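Local coordinates for protein carbonic anhydrase (Sordaria macrospora, PDB 4O1J) that probably catalyses the reversible hydration of carbon dioxide to hydrogencarbonate, using one zinc ion in each of its four subunits, at residues Asn79-Val84 and Thr133-Leu138; Ile51-Cys56 and Val108-Ser113; His101-His106 and Ala185-Glu190. One frame throughout, in Å; residues are numbered along the deposited sequence.

Contact 1 of 3, residues Asn79-Val84 and Thr133-Leu138; sequences NIANIV and TWLLPL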
ATOM      1  N   ASN A  79      10.829  -9.092   0.717  1.00 22.77           N
ATOM      2  CA  ASN A  79       9.423  -9.415   0.512  1.00 23.23           C
ATOM      3  C   ASN A  79       9.269 -10.607  -0.419  1.00 25.27           C
ATOM      4  O   ASN A  79      10.255 -11.217  -0.828  1.00 26.04           O
ATOM      5  CB  ASN A  79       8.663  -8.208  -0.035  1.00 21.75           C
ATOM      6  CG  ASN A  79       9.226  -7.704  -1.349  1.00 23.15           C
ATOM      7  OD1 ASN A  79       9.265  -8.426  -2.351  1.00 23.90           O
ATOM      8  ND2 ASN A  79       9.636  -6.442  -1.361  1.00 23.23           N
ATOM      9  N   ILE A  80       8.028 -10.941  -0.752  1.00 24.80           N
ATOM     10  CA  ILE A  80       7.777 -12.043  -1.667  1.00 24.06           C
ATOM     11  C   ILE A  80       8.329 -11.753  -3.061  1.00 23.51           C
ATOM     12  O   ILE A  80       7.927 -10.787  -3.705  1.00 21.93           O
ATOM     13  CB  ILE A  80       6.279 -12.360  -1.760  1.00 22.12           C
ATOM     14  CG1 ILE A  80       5.772 -12.834  -0.399  1.00 20.82           C
ATOM     15  CG2 ILE A  80       6.023 -13.429  -2.819  1.00 21.21           C
ATOM     16  CD1 ILE A  80       6.521 -14.037   0.159  1.00 19.18           C
ATOM     17  N   ALA A  81       9.282 -12.581  -3.490  1.00 24.04           N
ATOM     18  CA  ALA A  81       9.844 -12.542  -4.840  1.00 24.22           C
ATOM     19  C   ALA A  81      10.610 -11.252  -5.126  1.00 24.87           C
ATOM     20  O   ALA A  81      10.756 -10.870  -6.289  1.00 26.82           O
ATOM     21  CB  ALA A  81       8.744 -12.748  -5.884  1.00 25.19           C
ATOM     22  N   ASN A  82      11.120 -10.617  -4.066  1.00 24.04           N
ATOM     23  CA  ASN A  82      11.892  -9.363  -4.129  1.00 24.12           C
ATOM     24  C   ASN A  82      11.370  -8.347  -5.132  1.00 26.39           C
ATOM     25  O   ASN A  82      12.116  -7.849  -5.974  1.00 26.45           O
ATOM     26  CB  ASN A  82      13.375  -9.639  -4.425  1.00 23.63           C
ATOM     27  CG  ASN A  82      13.591 -10.567  -5.614  1.00 24.18           C
ATOM     28  OD1 ASN A  82      13.607 -11.796  -5.463  1.00 25.85           O
ATOM     29  ND2 ASN A  82      13.781  -9.986  -6.796  1.00 21.56           N
ATOM     30  N   ILE A  83      10.085  -8.032  -5.023  1.00 28.54           N
ATOM     31  CA  ILE A  83       9.435  -7.151  -5.976  1.00 29.58           C
ATOM     32  C   ILE A  83       9.506  -5.695  -5.539  1.00 31.16           C
ATOM     33  O   ILE A  83       9.128  -5.355  -4.422  1.00 31.69           O
ATOM     34  CB  ILE A  83       7.968  -7.558  -6.175  1.00 28.65           C
ATOM     35  CG1 ILE A  83       7.897  -8.872  -6.961  1.00 27.96           C
ATOM     36  CG2 ILE A  83       7.189  -6.452  -6.882  1.00 27.61           C
ATOM     37  CD1 ILE A  83       6.489  -9.378  -7.200  1.00 27.22           C
ATOM     38  N   VAL A  84      10.004  -4.842  -6.429  1.00 32.45           N
ATOM     39  CA  VAL A  84      10.045  -3.411  -6.166  1.00 33.95           C
ATOM     40  C   VAL A  84       8.953  -2.703  -6.959  1.00 35.01           C
ATOM     41  O   VAL A  84       9.056  -2.525  -8.174  1.00 34.91           O
ATOM     42  CB  VAL A  84      11.406  -2.798  -6.521  1.00 33.51           C
ATOM     43  CG1 VAL A  84      11.440  -1.324  -6.115  1.00 32.08           C
ATOM     44  CG2 VAL A  84      12.531  -3.579  -5.850  1.00 34.51           C
ATOM     45  N   THR A 133      -2.356 -10.088  -6.427  1.00 34.08           N
ATOM     46  CA  THR A 133      -2.180  -8.652  -6.553  1.00 33.89           C
ATOM     47  C   THR A 133      -0.731  -8.259  -6.312  1.00 32.70           C
ATOM     48  O   THR A 133      -0.181  -7.443  -7.050  1.00 32.35           O
ATOM     49  CB  THR A 133      -3.092  -7.888  -5.562  1.00 34.20           C
ATOM     50  OG1 THR A 133      -4.465  -8.194  -5.839  1.00 34.82           O
ATOM     51  CG2 THR A 133      -2.884  -6.385  -5.677  1.00 32.35           C
ATOM     52  N   TRP A 134      -0.100  -8.856  -5.308  1.00 33.36           N
ATOM     53  CA  TRP A 134       1.299  -8.544  -5.038  1.00 34.75           C
ATOM     54  C   TRP A 134       2.177  -9.004  -6.197  1.00 33.64           C
ATOM     55  O   TRP A 134       3.084  -8.287  -6.620  1.00 33.63           O
ATOM     56  CB  TRP A 134       1.776  -9.184  -3.732  1.00 37.17           C
ATOM     57  CG  TRP A 134       3.249  -8.980  -3.503  1.00 39.15           C
ATOM     58  CD1 TRP A 134       4.240  -9.911  -3.661  1.00 39.65           C
ATOM     59  CD2 TRP A 134       3.902  -7.764  -3.122  1.00 39.40           C
ATOM     60  NE1 TRP A 134       5.463  -9.353  -3.383  1.00 39.16           N
ATOM     61  CE2 TRP A 134       5.285  -8.031  -3.050  1.00 39.34           C
ATOM     62  CE3 TRP A 134       3.453  -6.469  -2.824  1.00 39.48           C
ATOM     63  CZ2 TRP A 134       6.221  -7.062  -2.694  1.00 39.42           C
ATOM     64  CZ3 TRP A 134       4.383  -5.503  -2.474  1.00 38.97           C
ATOM     65  CH2 TRP A 134       5.752  -5.806  -2.414  1.00 39.43           C
ATOM     66  N   LEU A 135       1.875 -10.185  -6.725  1.00 32.55           N
ATOM     67  CA  LEU A 135       2.643 -10.754  -7.822  1.00 31.52           C
ATOM     68  C   LEU A 135       2.241 -10.203  -9.180  1.00 31.74           C
ATOM     69  O   LEU A 135       2.811 -10.604 -10.197  1.00 31.35           O
ATOM     70  CB  LEU A 135       2.501 -12.274  -7.837  1.00 31.29           C
ATOM     71  CG  LEU A 135       3.227 -13.015  -6.716  1.00 31.59           C
ATOM     72  CD1 LEU A 135       2.930 -14.493  -6.801  1.00 30.53           C
ATOM     73  CD2 LEU A 135       4.727 -12.752  -6.785  1.00 31.40           C
ATOM     74  N   LEU A 136       1.267  -9.296  -9.209  1.00 31.92           N
ATOM     75  CA  LEU A 136       0.803  -8.754 -10.487  1.00 30.89           C
ATOM     76  C   LEU A 136       1.912  -8.144 -11.365  1.00 30.57           C
ATOM     77  O   LEU A 136       1.910  -8.373 -12.575  1.00 31.13           O
ATOM     78  CB  LEU A 136      -0.297  -7.714 -10.263  1.00 30.10           C
ATOM     79  CG  LEU A 136      -1.095  -7.493 -11.546  1.00 30.56           C
ATOM     80  CD1 LEU A 136      -1.706  -8.808 -12.009  1.00 31.61           C
ATOM     81  CD2 LEU A 136      -2.170  -6.448 -11.355  1.00 30.53           C
ATOM     82  N   PRO A 137       2.864  -7.382 -10.778  1.00 29.68           N
ATOM     83  CA  PRO A 137       3.931  -6.868 -11.653  1.00 27.63           C
ATOM     84  C   PRO A 137       4.885  -7.949 -12.179  1.00 26.39           C
ATOM     85  O   PRO A 137       5.574  -7.710 -13.175  1.00 24.54           O
ATOM     86  CB  PRO A 137       4.685  -5.879 -10.750  1.00 26.87           C
ATOM     87  CG  PRO A 137       4.337  -6.275  -9.360  1.00 27.97           C
ATOM     88  CD  PRO A 137       2.928  -6.772  -9.435  1.00 29.25           C
ATOM     89  N   LEU A 138       4.926  -9.108 -11.524  1.00 26.91           N
ATOM     90  CA  LEU A 138       5.696 -10.250 -12.022  1.00 27.82           C
ATOM     91  C   LEU A 138       4.902 -10.971 -13.111  1.00 29.63           C
ATOM     92  O   LEU A 138       5.465 -11.469 -14.088  1.00 28.33           O
ATOM     93  CB  LEU A 138       6.049 -11.215 -10.889  1.00 27.42           C
ATOM     94  CG  LEU A 138       7.522 -11.595 -10.704  1.00 25.46           C
ATOM     95  CD1 LEU A 138       7.662 -12.723  -9.694  1.00 25.34           C
ATOM     96  CD2 LEU A 138       8.159 -11.978 -12.024  1.00 25.47           C
TER

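Contact 2 of 3, residues Ile51-Cys56 and Val108-Ser113; sequences ILWIGC and VLCGHS. With ZN (zinc ion), chain C.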
ATOM      1  N   ILE A  51      25.562  -1.024   2.314  1.00 29.01           N
ATOM      2  CA  ILE A  51      24.702  -1.686   1.343  1.00 28.07           C
ATOM      3  C   ILE A  51      23.258  -1.768   1.828  1.00 27.39           C
ATOM      4  O   ILE A  51      22.984  -2.138   2.976  1.00 27.11           O
ATOM      5  CB  ILE A  51      25.191  -3.121   1.015  1.00 34.64           C
ATOM      6  CG1 ILE A  51      26.621  -3.105   0.464  1.00 35.10           C
ATOM      7  CG2 ILE A  51      24.243  -3.802   0.026  1.00 33.04           C
ATOM      8  CD1 ILE A  51      27.198  -4.491   0.198  1.00 35.14           C
ATOM      9  N   LEU A  52      22.346  -1.386   0.939  1.00 26.36           N
ATOM     10  CA  LEU A  52      20.933  -1.705   1.055  1.00 23.12           C
ATOM     11  C   LEU A  52      20.684  -2.935   0.201  1.00 21.99           C
ATOM     12  O   LEU A  52      21.005  -2.947  -0.980  1.00 18.64           O
ATOM     13  CB  LEU A  52      20.053  -0.535   0.601  1.00 22.49           C
ATOM     14  CG  LEU A  52      18.589  -0.811   0.214  1.00 21.50           C
ATOM     15  CD1 LEU A  52      17.784  -1.438   1.349  1.00 19.59           C
ATOM     16  CD2 LEU A  52      17.927   0.474  -0.259  1.00 22.23           C
ATOM     17  N   TRP A  53      20.161  -3.982   0.822  1.00 24.52           N
ATOM     18  CA  TRP A  53      19.841  -5.229   0.151  1.00 27.32           C
ATOM     19  C   TRP A  53      18.328  -5.364   0.008  1.00 30.18           C
ATOM     20  O   TRP A  53      17.608  -5.286   0.995  1.00 33.44           O
ATOM     21  CB  TRP A  53      20.434  -6.400   0.943  1.00 27.02           C
ATOM     22  CG  TRP A  53      20.048  -7.770   0.487  1.00 28.06           C
ATOM     23  CD1 TRP A  53      18.890  -8.435   0.772  1.00 28.37           C
ATOM     24  CD2 TRP A  53      20.837  -8.662  -0.303  1.00 29.91           C
ATOM     25  NE1 TRP A  53      18.904  -9.682   0.194  1.00 28.55           N
ATOM     26  CE2 TRP A  53      20.093  -9.846  -0.475  1.00 29.72           C
ATOM     27  CE3 TRP A  53      22.105  -8.576  -0.893  1.00 31.04           C
ATOM     28  CZ2 TRP A  53      20.572 -10.935  -1.204  1.00 30.25           C
ATOM     29  CZ3 TRP A  53      22.578  -9.655  -1.625  1.00 30.43           C
ATOM     30  CH2 TRP A  53      21.814 -10.818  -1.771  1.00 29.92           C
ATOM     31  N   ILE A  54      17.840  -5.530  -1.217  1.00 28.62           N
ATOM     32  CA  ILE A  54      16.427  -5.839  -1.420  1.00 27.38           C
ATOM     33  C   ILE A  54      16.311  -7.242  -1.982  1.00 28.04           C
ATOM     34  O   ILE A  54      16.752  -7.511  -3.103  1.00 28.33           O
ATOM     35  CB  ILE A  54      15.716  -4.842  -2.368  1.00 25.28           C
ATOM     36  CG1 ILE A  54      15.792  -3.414  -1.818  1.00 23.80           C
ATOM     37  CG2 ILE A  54      14.256  -5.224  -2.532  1.00 23.69           C
ATOM     38  CD1 ILE A  54      15.264  -2.346  -2.772  1.00 20.95           C
ATOM     39  N   GLY A  55      15.733  -8.141  -1.195  1.00 28.60           N
ATOM     40  CA  GLY A  55      15.637  -9.525  -1.617  1.00 28.71           C
ATOM     41  C   GLY A  55      14.337 -10.247  -1.332  1.00 29.66           C
ATOM     42  O   GLY A  55      13.367  -9.685  -0.791  1.00 31.41           O
ATOM     43  N   CYS A  56      14.326 -11.522  -1.709  1.00 29.70           N
ATOM     44  CA  CYS A  56      13.161 -12.365  -1.506  1.00 27.97           C
ATOM     45  C   CYS A  56      13.136 -12.879  -0.076  1.00 26.91           C
ATOM     46  O   CYS A  56      14.172 -13.186   0.497  1.00 27.19           O
ATOM     47  CB  CYS A  56      13.146 -13.532  -2.498  1.00 26.63           C
ATOM     48  SG  CYS A  56      11.588 -14.474  -2.505  1.00 32.44           S
ATOM     49  N   VAL A 108      21.483  -3.206  -3.754  1.00 24.68           N
ATOM     50  CA  VAL A 108      21.562  -4.516  -4.378  1.00 25.63           C
ATOM     51  C   VAL A 108      20.194  -5.169  -4.481  1.00 27.99           C
ATOM     52  O   VAL A 108      19.617  -5.592  -3.476  1.00 28.94           O
ATOM     53  CB  VAL A 108      22.494  -5.461  -3.587  1.00 22.52           C
ATOM     54  CG1 VAL A 108      22.593  -6.806  -4.279  1.00 20.51           C
ATOM     55  CG2 VAL A 108      23.866  -4.836  -3.416  1.00 22.16           C
ATOM     56  N   LEU A 109      19.661  -5.243  -5.694  1.00 28.74           N
ATOM     57  CA  LEU A 109      18.415  -5.967  -5.889  1.00 27.12           C
ATOM     58  C   LEU A 109      18.766  -7.394  -6.256  1.00 26.19           C
ATOM     59  O   LEU A 109      19.322  -7.653  -7.330  1.00 26.07           O
ATOM     60  CB  LEU A 109      17.546  -5.321  -6.970  1.00 24.74           C
ATOM     61  CG  LEU A 109      16.237  -6.072  -7.215  1.00 22.84           C
ATOM     62  CD1 LEU A 109      15.404  -6.156  -5.941  1.00 21.42           C
ATOM     63  CD2 LEU A 109      15.455  -5.420  -8.330  1.00 22.66           C
ATOM     64  N   CYS A 110      18.448  -8.320  -5.359  1.00 25.65           N
ATOM     65  CA  CYS A 110      18.871  -9.694  -5.559  1.00 25.83           C
ATOM     66  C   CYS A 110      17.714 -10.630  -5.827  1.00 25.36           C
ATOM     67  O   CYS A 110      16.877 -10.848  -4.958  1.00 23.93           O
ATOM     68  CB  CYS A 110      19.645 -10.195  -4.344  1.00 25.00           C
ATOM     69  SG  CYS A 110      20.217 -11.906  -4.507  1.00 31.30           S
ATOM     70  N   GLY A 111      17.705 -11.223  -7.018  1.00 26.96           N
ATOM     71  CA  GLY A 111      16.757 -12.282  -7.308  1.00 29.72           C
ATOM     72  C   GLY A 111      17.449 -13.610  -7.125  1.00 31.28           C
ATOM     73  O   GLY A 111      18.664 -13.635  -6.974  1.00 30.44           O
ATOM     74  N   HIS A 112      16.690 -14.704  -7.124  1.00 31.55           N
ATOM     75  CA  HIS A 112      17.278 -16.021  -6.921  1.00 31.98           C
ATOM     76  C   HIS A 112      16.530 -17.135  -7.646  1.00 34.21           C
ATOM     77  O   HIS A 112      15.399 -16.958  -8.102  1.00 36.09           O
ATOM     78  CB  HIS A 112      17.335 -16.357  -5.434  1.00 30.39           C
ATOM     79  CG  HIS A 112      16.005 -16.722  -4.853  1.00 29.46           C
ATOM     80  ND1 HIS A 112      15.548 -18.021  -4.800  1.00 28.98           N
ATOM     81  CD2 HIS A 112      15.038 -15.961  -4.289  1.00 29.75           C
ATOM     82  CE1 HIS A 112      14.356 -18.044  -4.235  1.00 29.61           C
ATOM     83  NE2 HIS A 112      14.022 -16.806  -3.915  1.00 29.55           N
ATOM     84  N   SER A 113      17.186 -18.289  -7.732  1.00 33.18           N
ATOM     85  CA  SER A 113      16.629 -19.483  -8.351  1.00 31.40           C
ATOM     86  C   SER A 113      15.651 -20.204  -7.419  1.00 29.30           C
ATOM     87  O   SER A 113      15.738 -20.079  -6.198  1.00 29.29           O
ATOM     88  CB  SER A 113      17.763 -20.423  -8.769  1.00 33.12           C
ATOM     89  OG  SER A 113      18.657 -20.664  -7.693  1.00 33.19           O
TER
HETATM   90 ZN    ZN C 301      11.811 -16.250  -3.890  1.00 28.77          ZN

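Contact 3 of 3, residues His101-His106 and Ala185-Glu190; sequences HLKVKH and AERGLE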
ATOM      1  N   HIS A 101      19.204   8.814   4.894  1.00 33.99           N
ATOM      2  CA  HIS A 101      19.560   8.951   6.304  1.00 35.97           C
ATOM      3  C   HIS A 101      20.852   8.231   6.656  1.00 35.17           C
ATOM      4  O   HIS A 101      21.714   8.789   7.343  1.00 35.14           O
ATOM      5  CB  HIS A 101      18.424   8.441   7.197  1.00 38.69           C
ATOM      6  CG  HIS A 101      17.210   9.313   7.176  1.00 42.58           C
ATOM      7  ND1 HIS A 101      16.384   9.412   6.078  1.00 44.69           N
ATOM      8  CD2 HIS A 101      16.700  10.150   8.109  1.00 44.47           C
ATOM      9  CE1 HIS A 101      15.410  10.268   6.340  1.00 44.68           C
ATOM     10  NE2 HIS A 101      15.579  10.730   7.565  1.00 44.15           N
ATOM     11  N   LEU A 102      20.984   7.000   6.179  1.00 34.86           N
ATOM     12  CA  LEU A 102      22.171   6.194   6.442  1.00 35.46           C
ATOM     13  C   LEU A 102      23.261   6.421   5.391  1.00 37.07           C
ATOM     14  O   LEU A 102      24.432   6.102   5.611  1.00 36.54           O
ATOM     15  CB  LEU A 102      21.786   4.719   6.502  1.00 34.80           C
ATOM     16  CG  LEU A 102      20.911   4.358   7.704  1.00 33.29           C
ATOM     17  CD1 LEU A 102      20.582   2.877   7.706  1.00 33.68           C
ATOM     18  CD2 LEU A 102      21.596   4.764   8.996  1.00 31.09           C
ATOM     19  N   LYS A 103      22.853   6.974   4.251  1.00 38.96           N
ATOM     20  CA  LYS A 103      23.751   7.272   3.138  1.00 40.31           C
ATOM     21  C   LYS A 103      24.468   6.026   2.620  1.00 39.74           C
ATOM     22  O   LYS A 103      25.684   6.049   2.425  1.00 40.91           O
ATOM     23  CB  LYS A 103      24.792   8.318   3.548  1.00 42.71           C
ATOM     24  CG  LYS A 103      24.233   9.528   4.285  1.00 45.59           C
ATOM     25  CD  LYS A 103      23.298  10.353   3.421  1.00 48.26           C
ATOM     26  CE  LYS A 103      22.769  11.542   4.212  1.00 49.93           C
ATOM     27  NZ  LYS A 103      21.700  12.273   3.483  1.00 50.77           N
ATOM     28  N   VAL A 104      23.723   4.946   2.385  1.00 37.57           N
ATOM     29  CA  VAL A 104      24.328   3.739   1.826  1.00 35.46           C
ATOM     30  C   VAL A 104      24.880   4.044   0.446  1.00 35.48           C
ATOM     31  O   VAL A 104      24.381   4.915  -0.257  1.00 36.82           O
ATOM     32  CB  VAL A 104      23.335   2.564   1.724  1.00 33.29           C
ATOM     33  CG1 VAL A 104      22.893   2.111   3.103  1.00 32.10           C
ATOM     34  CG2 VAL A 104      22.144   2.942   0.865  1.00 33.45           C
ATOM     35  N   LYS A 105      25.927   3.329   0.069  1.00 36.00           N
ATOM     36  CA  LYS A 105      26.622   3.621  -1.174  1.00 37.01           C
ATOM     37  C   LYS A 105      26.234   2.650  -2.285  1.00 32.24           C
ATOM     38  O   LYS A 105      26.507   2.904  -3.458  1.00 30.22           O
ATOM     39  CB  LYS A 105      28.130   3.597  -0.932  1.00 41.69           C
ATOM     40  CG  LYS A 105      28.542   4.501   0.221  1.00 45.99           C
ATOM     41  CD  LYS A 105      29.971   4.266   0.659  1.00 49.66           C
ATOM     42  CE  LYS A 105      30.271   5.048   1.923  1.00 51.91           C
ATOM     43  NZ  LYS A 105      31.619   4.718   2.460  1.00 54.13           N
ATOM     44  N   HIS A 106      25.590   1.547  -1.903  1.00 30.17           N
ATOM     45  CA  HIS A 106      25.189   0.508  -2.847  1.00 30.67           C
ATOM     46  C   HIS A 106      23.776   0.010  -2.581  1.00 30.62           C
ATOM     47  O   HIS A 106      23.394  -0.197  -1.433  1.00 31.57           O
ATOM     48  CB  HIS A 106      26.155  -0.671  -2.777  1.00 31.86           C
ATOM     49  CG  HIS A 106      27.559  -0.314  -3.137  1.00 33.27           C
ATOM     50  ND1 HIS A 106      27.978  -0.176  -4.441  1.00 34.89           N
ATOM     51  CD2 HIS A 106      28.630  -0.023  -2.363  1.00 34.24           C
ATOM     52  CE1 HIS A 106      29.254   0.164  -4.456  1.00 35.77           C
ATOM     53  NE2 HIS A 106      29.674   0.264  -3.207  1.00 35.47           N
ATOM     54  N   ALA A 185      22.950  11.225  -8.753  1.00 31.46           N
ATOM     55  CA  ALA A 185      23.414  12.453  -9.388  1.00 31.92           C
ATOM     56  C   ALA A 185      24.443  13.218  -8.558  1.00 36.48           C
ATOM     57  O   ALA A 185      25.340  13.851  -9.122  1.00 36.50           O
ATOM     58  CB  ALA A 185      22.234  13.359  -9.689  1.00 29.60           C
ATOM     59  N   GLU A 186      24.322  13.172  -7.230  1.00 40.55           N
ATOM     60  CA  GLU A 186      25.210  13.979  -6.384  1.00 44.35           C
ATOM     61  C   GLU A 186      26.207  13.217  -5.505  1.00 43.86           C
ATOM     62  O   GLU A 186      27.237  13.776  -5.128  1.00 44.36           O
ATOM     63  CB  GLU A 186      24.381  14.910  -5.504  1.00 47.04           C
ATOM     64  CG  GLU A 186      23.140  14.296  -4.923  1.00 48.72           C
ATOM     65  CD  GLU A 186      21.982  15.265  -4.968  1.00 50.37           C
ATOM     66  OE1 GLU A 186      22.070  16.239  -5.752  1.00 50.98           O
ATOM     67  OE2 GLU A 186      21.012  15.077  -4.201  1.00 50.83           O
ATOM     68  N   ARG A 187      25.904  11.966  -5.170  1.00 42.57           N
ATOM     69  CA  ARG A 187      26.767  11.175  -4.283  1.00 41.25           C
ATOM     70  C   ARG A 187      27.427   9.996  -4.981  1.00 39.27           C
ATOM     71  O   ARG A 187      28.284   9.331  -4.405  1.00 38.94           O
ATOM     72  CB  ARG A 187      25.988  10.608  -3.097  1.00 41.26           C
ATOM     73  CG  ARG A 187      25.649  11.550  -1.978  1.00 42.05           C
ATOM     74  CD  ARG A 187      24.775  10.797  -1.001  1.00 42.03           C
ATOM     75  NE  ARG A 187      25.077   9.371  -1.073  1.00 42.83           N
ATOM     76  CZ  ARG A 187      24.279   8.407  -0.634  1.00 43.32           C
ATOM     77  NH1 ARG A 187      23.114   8.709  -0.076  1.00 43.92           N
ATOM     78  NH2 ARG A 187      24.650   7.138  -0.750  1.00 42.26           N
ATOM     79  N   GLY A 188      26.989   9.700  -6.196  1.00 37.62           N
ATOM     80  CA  GLY A 188      27.495   8.546  -6.905  1.00 36.37           C
ATOM     81  C   GLY A 188      26.992   7.266  -6.273  1.00 35.77           C
ATOM     82  O   GLY A 188      27.731   6.287  -6.150  1.00 36.81           O
ATOM     83  N   LEU A 189      25.729   7.280  -5.863  1.00 34.43           N
ATOM     84  CA  LEU A 189      25.088   6.078  -5.361  1.00 33.80           C
ATOM     85  C   LEU A 189      25.087   5.043  -6.476  1.00 35.46           C
ATOM     86  O   LEU A 189      24.856   5.372  -7.644  1.00 35.65           O
ATOM     87  CB  LEU A 189      23.666   6.377  -4.870  1.00 32.79           C
ATOM     88  CG  LEU A 189      22.791   5.174  -4.505  1.00 31.11           C
ATOM     89  CD1 LEU A 189      23.452   4.349  -3.416  1.00 31.14           C
ATOM     90  CD2 LEU A 189      21.423   5.631  -4.050  1.00 29.69           C
ATOM     91  N   GLU A 190      25.381   3.797  -6.131  1.00 36.33           N
ATOM     92  CA  GLU A 190      25.407   2.749  -7.140  1.00 38.35           C
ATOM     93  C   GLU A 190      24.272   1.758  -6.950  1.00 34.97           C
ATOM     94  O   GLU A 190      23.848   1.495  -5.828  1.00 33.51           O
ATOM     95  CB  GLU A 190      26.755   2.031  -7.133  1.00 42.55           C
ATOM     96  CG  GLU A 190      27.907   2.928  -7.559  1.00 46.74           C
ATOM     97  CD  GLU A 190      29.184   2.157  -7.822  1.00 49.70           C
ATOM     98  OE1 GLU A 190      29.157   1.233  -8.662  1.00 49.74           O
ATOM     99  OE2 GLU A 190      30.215   2.480  -7.193  1.00 51.37           O
TER

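Contact 1 of 3, residues Asn79-Val84 and Thr133-Leu138
The indole of Trp-134 meets the 79-84 loop chiefly along its edge. There NE1 gives a hydrogen bond of 2.9 Å to Ile-80 O, almost straight at 173° and lying in the ring plane. Farther round the same rim, Asn-79 OD1 sits 3.4 Å from CZ2 of Trp-134, also near the ring plane. The amide of Asn-79 is itself turned steeply, its plane 76° from that of the indole. Over one face comes the CG2 methyl of Ile-83, set toward the rim. The amide of Asn-79 also folds the loop back on itself: OD1 takes the N-H of Ile-83 on a lone pair (N to OD1 2.8 Å), and ND2 reaches Ile-83 O from a tilted direction. Both ends of the amide are thus engaged, which fixes its rotation beside the ring.

This is the loop that leaves the parallel strand 74-79 of the β-carbonic anhydrase sheet and passes close to the metal site; the side chain of Ala-81 lies about 5 Å from the zinc ion and packs on Cys-115. Helices 131-134 and 136-144 cover it, with Leu-135 at the break between them.

Ile-83 carries most of the apolar contact from the loop. With CG1 anti to its carbonyl carbon (chi1 -71°) and the chain beyond extended, CD1 is carried to 3.8 Å from Leu-135 CD2 and to 4.1 Å from Leu-138 CB. Its other branch, CG2, stands 3.8 Å from Pro-137 CG, the two side chains crossing at about a right angle. Ala-81 CB fits beside the leucines, 4.0 Å from Leu-138 CD1. Subunit interfaces begin at once beyond: Asn-90 of the second subunit packs on both Asn-79 and Trp-134, and Thr-87 of the third subunit packs on Pro-137.

Contact 2 of 3, residues Ile51-Cys56 and Val108-Ser113
Cys-56 and His-112, at the C-terminal ends of two neighbouring parallel strands, are joined through a metal: Cys-56 SG and His-112 NE2 each bind the zinc ion at 2.3 Å. Cys-115 supplies a further thiolate, completing the Cys-His-Cys set of the β-class enzymes, and Asp-58, predicted as another ligand, packs against His-112. Beside the metal, Cys-56 CB approaches the imidazole at its edge, 3.6 Å from CD2 of His-112. The ring's far nitrogen, ND1, points to Ser-113 O at a doubtfully short distance.

Behind the site the strands run in parallel register, Trp-53 beside Val-108 and Ile-54 beside Leu-109, their directions 22° apart. The bonds alternate between strands: Val-108 N to Leu-52 O, Ile-54 N to Val-108 O at 2.9 Å, and Cys-110 N to Ile-54 O, again at 2.9 Å.

One sheet face carries an indole laid over the neighbouring strand. With CG anti to the backbone N (chi1 172°), the Trp-53 indole is carried toward strand 106-112, where Cys-110 CB lies over the six-membered ring, 3.7 Å from its centroid, a CH-π contact with SG placed obliquely beside it. Val-108 CG1 approaches CE3 of Trp-53 to 3.9 Å, while helix 63-66 contributes Glu-63 and Ile-66 to the surroundings of the ring. An alanine in place of Trp-53 is likely to open a gap over Cys-110 CB, which would lose its CH-π partner, and to take from Val-108 CG1 its aromatic neighbour. On the reverse face Ile-54 CG2 meets Leu-109 CD1 at 3.7 Å, and helix 155-176 packs over both.

Straight backbone bonds and apolar cover on both faces would thus present the cysteine and histidine ligands to the zinc ion at a set spacing.

Contact 3 of 3, residues His101-His106 and Ala185-Glu190
Lys-103 meets Arg-187 where two helix ends come together. Leaving helix 89-100 with a positive phi, Lys-103 places its CB over one face of the guanidinium, 4.0 Å above the plane, and the two side chains cross at about a right angle. Their charged ends are directed to separate acceptors: Lys-103 NZ bonds to Ala-100 O, and Arg-187 NH1 makes a weak bond to Val-99 O.

Next along, Val-104 turns its side chain to Ala-98 and Leu-52, while its carbonyl oxygen lies 3.3 Å from Leu-189 CD1. That methyl comes in because Leu-189 holds CG anti to the backbone N (chi1 171°), which also puts CD1 3.4 Å from Lys-105 O. Lys-105 O takes the N-H of Glu-190 (N to O 3.0 Å, 163° at the hydrogen), the donor tilted out of the carbonyl plane; its side chain departs to a salt bridge with Glu-50.

At His-106 strand 106-112 begins. It pairs in parallel with Glu-190, starting the match of strand 106-112 with strand 190-197 in the α/β fold, and His-106 CA adds a C-H···O contact of 3.4 Å to Glu-190 O. The two side chains lie side by side and point the same way, ND1 of His-106 3.7 Å from Glu-190 CB, with ring and carboxylate planes 56° apart. Their polar ends diverge: ND1 bonds to His-192 NE2, and Glu-190 OE2 accepts from Glu-15 N of the second subunit. With OE2 still 4.4 Å from His-106 ND1, the carboxylate may nonetheless favour a positive charge on the imidazole pair.

Contact 2 is the core of the chain, its centre about 2 Å from the chain's centre and all its touching residues buried; contact 1 is likewise buried but farther out, and contact 3 is partly exposed, about 18 Å from the centre. Contacts 2 and 3 share strand 106-112, and Leu-52 N probably bonds to His-106 O between them. Contact 1 joins contact 2 at the metal end, with Asn-79 N 3.0 Å from Gly-55 O, whereas contact 3 lies at the opposite, N-terminal end of strand 106-112. Chemistry follows place: zinc ligation and strand pairing inside, an amide-braced loop packed against helices beside the metal, charged side chains near the surface. All three touch the second subunit.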